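Local structure of urocanate hydratase (Paenibacillus sp. Soil724D2, 7NED) at residues A[380-383]-A[384-388]; A[462-465]-A[466-470]. The protein probably catalyses the hydration of thiourocanate or urocanate with NAD+ as cofactor, a step of bacterial ergothioneine breakdown. All blocks are in the same frame, centred on the assembly; numbering follows the deposited sequence.

Contact 1: residues A[380-383]-A[384-388]; sequences IANW and IRLAR
A chi1 of 171° sets the indole CG of Trp383 opposite its own backbone N and carries the ring forward along the helix, where the methyl of Ala387 lies 3.5 Å above the plane of the indole, offset toward its rim, with Ala387 CB 3.8 Å from Trp383 CE2. The same pair is tied through the main chain, Ala387 N donating to Trp383 O at 2.8 Å. Ile384 turns CG1 the other way, anti to its carbonyl carbon (chi1 -70°); this lays CG1 alongside the Ile380 side chain, Ile380 CG1 to Ile384 CG1 being 4.0 Å, while Ile384 CD1 meets Trp383 CD1 where the two side chains cross at about a right angle. On the more exposed flank the amide of Asn382 lies against a Leu386 methyl, OD1 to CD1 3.7 Å, and its OD1 is hydrogen-bonded to Tyr140. The extended Arg385 chain runs back past the Ala381 carbonyl, bringing Arg385 NH1 within 3.7 Å of Ala381 CB. Successive i to i+4 backbone bonds, from Ile384 N to Ile380 O through to the Trp383–Ala387 pair, mark regular alpha-helix over about two turns. Helix 133-150 packs on Trp383 and Leu386, and Trp383 NE1 is hydrogen-bonded to Ile400 O. Helix 360-373 touches Ile384 and Arg388, whose NH1 forms a salt bridge with Glu368, and edge strand 398-400 meets Ile384, Ala387 and Arg388 through Arg399.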
loop_
_atom_site.group_PDB
_atom_site.type_symbol
_atom_site.label_atom_id
_atom_site.label_comp_id
_atom_site.label_asym_id
_atom_site.label_seq_id
_atom_site.Cartn_x
_atom_site.Cartn_y
_atom_site.Cartn_z
ATOM N N ILE A 380 -12.524 -21.292 22.648
ATOM C CA ILE A 380 -13.545 -20.270 22.453
ATOM C C ILE A 380 -14.668 -20.431 23.461
ATOM O O ILE A 380 -15.247 -19.433 23.915
ATOM C CB ILE A 380 -14.084 -20.244 21.007
ATOM C CG1 ILE A 380 -14.887 -18.944 20.802
ATOM C CG2 ILE A 380 -15.016 -21.424 20.676
ATOM C CD1 ILE A 380 -14.057 -17.648 20.900
ATOM N N ALA A 381 -15.005 -21.674 23.827
ATOM C CA ALA A 381 -16.080 -21.890 24.806
ATOM C C ALA A 381 -15.727 -21.284 26.155
ATOM O O ALA A 381 -16.541 -20.587 26.771
ATOM C CB ALA A 381 -16.372 -23.385 24.953
ATOM N N ASN A 382 -14.509 -21.537 26.627
ATOM C CA ASN A 382 -14.009 -20.876 27.829
ATOM C C ASN A 382 -14.064 -19.360 27.687
ATOM O O ASN A 382 -14.541 -18.663 28.587
ATOM C CB ASN A 382 -12.573 -21.333 28.114
ATOM C CG ASN A 382 -11.897 -20.528 29.240
ATOM O OD1 ASN A 382 -10.914 -19.776 28.998
ATOM N ND2 ASN A 382 -12.425 -20.653 30.460
ATOM N N TRP A 383 -13.564 -18.824 26.560
ATOM C CA TRP A 383 -13.484 -17.373 26.425
ATOM C C TRP A 383 -14.876 -16.738 26.474
ATOM O O TRP A 383 -15.098 -15.738 27.166
ATOM C CB TRP A 383 -12.757 -16.985 25.111
ATOM C CG TRP A 383 -12.924 -15.544 24.970
ATOM C CD1 TRP A 383 -13.719 -14.887 24.064
ATOM C CD2 TRP A 383 -12.372 -14.550 25.819
ATOM N NE1 TRP A 383 -13.674 -13.526 24.293
ATOM C CE2 TRP A 383 -12.855 -13.298 25.373
ATOM C CE3 TRP A 383 -11.517 -14.591 26.931
ATOM C CZ2 TRP A 383 -12.502 -12.108 25.983
ATOM C CZ3 TRP A 383 -11.159 -13.403 27.529
ATOM C CH2 TRP A 383 -11.660 -12.177 27.067
ATOM N N ILE A 384 -15.833 -17.301 25.739
ATOM C CA ILE A 384 -17.167 -16.701 25.670
ATOM C C ILE A 384 -17.830 -16.723 27.046
ATOM O O ILE A 384 -18.437 -15.729 27.483
ATOM C CB ILE A 384 -18.006 -17.419 24.590
ATOM C CG1 ILE A 384 -17.431 -17.066 23.188
ATOM C CG2 ILE A 384 -19.492 -17.072 24.679
ATOM C CD1 ILE A 384 -17.458 -15.516 22.848
ATOM N N ARG A 385 -17.689 -17.827 27.776
ATOM C CA ARG A 385 -18.238 -17.857 29.136
ATOM C C ARG A 385 -17.655 -16.732 29.973
ATOM O O ARG A 385 -18.385 -15.990 30.646
ATOM C CB ARG A 385 -17.965 -19.209 29.799
ATOM C CG ARG A 385 -18.813 -20.308 29.191
ATOM C CD ARG A 385 -18.779 -21.627 29.991
ATOM N NE ARG A 385 -19.727 -22.504 29.314
ATOM C CZ ARG A 385 -19.367 -23.426 28.427
ATOM N NH1 ARG A 385 -18.077 -23.615 28.181
ATOM N NH2 ARG A 385 -20.284 -24.177 27.820
ATOM N N LEU A 386 -16.340 -16.565 29.904
ATOM C CA LEU A 386 -15.681 -15.540 30.691
ATOM C C LEU A 386 -16.127 -14.152 30.262
ATOM O O LEU A 386 -16.414 -13.288 31.109
ATOM C CB LEU A 386 -14.165 -15.687 30.571
ATOM C CG LEU A 386 -13.497 -16.880 31.270
ATOM C CD1 LEU A 386 -12.018 -16.838 30.929
ATOM C CD2 LEU A 386 -13.727 -16.904 32.774
ATOM N N ALA A 387 -16.163 -13.905 28.944
ATOM C CA ALA A 387 -16.486 -12.569 28.460
ATOM C C ALA A 387 -17.926 -12.205 28.786
ATOM O O ALA A 387 -18.211 -11.085 29.221
ATOM C CB ALA A 387 -16.226 -12.472 26.947
ATOM N N ARG A 388 -18.853 -13.140 28.582
ATOM C CA ARG A 388 -20.242 -12.846 28.902
ATOM C C ARG A 388 -20.401 -12.483 30.371
ATOM O O ARG A 388 -21.229 -11.629 30.715
ATOM C CB ARG A 388 -21.128 -14.035 28.536
ATOM C CG ARG A 388 -22.618 -13.799 28.833
ATOM C CD ARG A 388 -23.417 -14.989 28.347
ATOM N NE ARG A 388 -22.959 -16.221 29.003
ATOM C CZ ARG A 388 -23.304 -17.446 28.615
ATOM N NH1 ARG A 388 -24.081 -17.600 27.529
ATOM N NH2 ARG A 388 -22.834 -18.508 29.269
#

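Contact 2: residues A[462-465]-A[466-470]; sequences LLNA and MLNCS
Residues 462-465 and 466-470 follow one another along an alpha-helix, with four consecutive i to i+4 backbone bonds between them; Met466 N to Leu462 O is almost straight at the hydrogen (178°), and Cys469 N reaches Ala465 O at 2.8 Å. One turn apart, the amides of Asn464 and Asn468 are steeply inclined, their planes 74° apart. They do not bond to each other directly: one water donates to Asn464 OD1 and accepts from Asn468 ND2 at 2.8 Å, and a second donates to Asn468 OD1 and accepts a weak bond from Asn464 ND2. Both ND2 groups also donate to Asp515 OD1 on helix 502-525, so a common acceptor holds the two donors close. A leucine in place of Asn468 would probably leave both waters short of a partner and cost Asp515 one of its donors. On another flank Met466, bent at chi3 (-76°), curls its methyl back to Leu463, CE to CD2 3.9 Å, near the second subunit, whose Ile73 packs on Leu463 and Met93 on Met466. Met466 O accepts twice from Ser470, from N at 3.0 Å and from OG at 2.8 Å, the two donors approaching opposite faces of its carbonyl plane.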
loop_
_atom_site.group_PDB
_atom_site.type_symbol
_atom_site.label_atom_id
_atom_site.label_comp_id
_atom_site.label_asym_id
_atom_site.label_seq_id
_atom_site.Cartn_x
_atom_site.Cartn_y
_atom_site.Cartn_z
ATOM N N LEU A 462 -1.621 -5.270 1.541
ATOM C CA LEU A 462 -2.130 -4.737 0.275
ATOM C C LEU A 462 -2.947 -5.788 -0.457
ATOM O O LEU A 462 -4.051 -5.513 -0.935
ATOM C CB LEU A 462 -0.969 -4.248 -0.610
ATOM C CG LEU A 462 -0.024 -3.259 0.078
ATOM C CD1 LEU A 462 1.050 -2.707 -0.841
ATOM C CD2 LEU A 462 -0.864 -2.176 0.717
ATOM N N LEU A 463 -2.403 -7.007 -0.577
ATOM C CA LEU A 463 -3.185 -8.116 -1.138
ATOM C C LEU A 463 -4.484 -8.370 -0.362
ATOM O O LEU A 463 -5.529 -8.652 -0.961
ATOM C CB LEU A 463 -2.327 -9.386 -1.132
ATOM C CG LEU A 463 -1.225 -9.301 -2.179
ATOM C CD1 LEU A 463 -0.255 -10.493 -1.967
ATOM C CD2 LEU A 463 -1.865 -9.343 -3.571
ATOM N N ASN A 464 -4.424 -8.324 0.975
ATOM C CA ASN A 464 -5.608 -8.592 1.787
ATOM C C ASN A 464 -6.710 -7.582 1.460
ATOM O O ASN A 464 -7.869 -7.949 1.209
ATOM C CB ASN A 464 -5.183 -8.558 3.262
ATOM C CG ASN A 464 -6.336 -8.744 4.226
ATOM O OD1 ASN A 464 -6.607 -7.874 5.040
ATOM N ND2 ASN A 464 -6.983 -9.881 4.163
ATOM N N ALA A 465 -6.341 -6.305 1.376
ATOM C CA ALA A 465 -7.304 -5.264 1.017
ATOM C C ALA A 465 -7.882 -5.492 -0.382
ATOM O O ALA A 465 -9.106 -5.477 -0.573
ATOM C CB ALA A 465 -6.632 -3.893 1.094
ATOM N N MET A 466 -7.009 -5.654 -1.389
ATOM C CA MET A 466 -7.517 -5.884 -2.743
ATOM C C MET A 466 -8.392 -7.108 -2.853
ATOM O O MET A 466 -9.433 -7.064 -3.520
ATOM C CB MET A 466 -6.402 -5.943 -3.789
ATOM C CG MET A 466 -5.616 -4.643 -3.910
ATOM S SD MET A 466 -4.476 -4.779 -5.284
ATOM C CE MET A 466 -3.281 -5.804 -4.507
ATOM N N LEU A 467 -7.984 -8.212 -2.242
ATOM C CA LEU A 467 -8.812 -9.416 -2.274
ATOM C C LEU A 467 -10.131 -9.207 -1.537
ATOM O O LEU A 467 -11.196 -9.657 -1.997
ATOM C CB LEU A 467 -8.026 -10.589 -1.659
ATOM C CG LEU A 467 -8.686 -11.969 -1.724
ATOM C CD1 LEU A 467 -9.027 -12.364 -3.170
ATOM C CD2 LEU A 467 -7.776 -13.060 -1.100
ATOM N N ASN A 468 -10.098 -8.516 -0.395
ATOM C CA ASN A 468 -11.355 -8.268 0.303
ATOM C C ASN A 468 -12.270 -7.346 -0.492
ATOM O O ASN A 468 -13.492 -7.529 -0.472
ATOM C CB ASN A 468 -11.089 -7.713 1.696
ATOM C CG ASN A 468 -10.601 -8.800 2.630
ATOM O OD1 ASN A 468 -10.741 -9.987 2.309
ATOM N ND2 ASN A 468 -10.056 -8.423 3.781
ATOM N N CYS A 469 -11.710 -6.353 -1.200
ATOM C CA CYS A 469 -12.539 -5.561 -2.106
ATOM C C CYS A 469 -13.154 -6.435 -3.176
ATOM O O CYS A 469 -14.278 -6.181 -3.631
ATOM C CB CYS A 469 -11.717 -4.474 -2.790
ATOM S SG CYS A 469 -11.300 -3.089 -1.704
ATOM N N SER A 470 -12.374 -7.395 -3.671
ATOM C CA SER A 470 -12.863 -8.321 -4.677
ATOM C C SER A 470 -13.831 -9.337 -4.099
ATOM O O SER A 470 -14.429 -10.104 -4.855
ATOM C CB SER A 470 -11.674 -9.051 -5.322
ATOM O OG SER A 470 -10.717 -8.121 -5.803
HETATM O O HOH W 1 -8.704 -5.949 4.177
HETATM O O HOH W 2 -7.897 -11.422 2.017
#

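In the fold
Contact 1 comes first along the chain, on helix 378-390, and contact 2 follows on helix 459-469; both fall in the range of the urocanase C-terminal domain. Their centres are about 31 Å apart and their nearest atoms about 20 Å, so they do not touch. Both touch the same mixed sheet, contact 1 at its outermost strand within this chain, 398-400, contact 2 at the more central strands 475-480, 490-498 and 428-441. Their surroundings differ. Helix 378-390 brings the Trp383 side chain to about 12 Å from the bound urocanate without lining its pocket, whereas helix 459-469 packs against the second subunit, so this part of the C-terminal domain helps form the dimer interface.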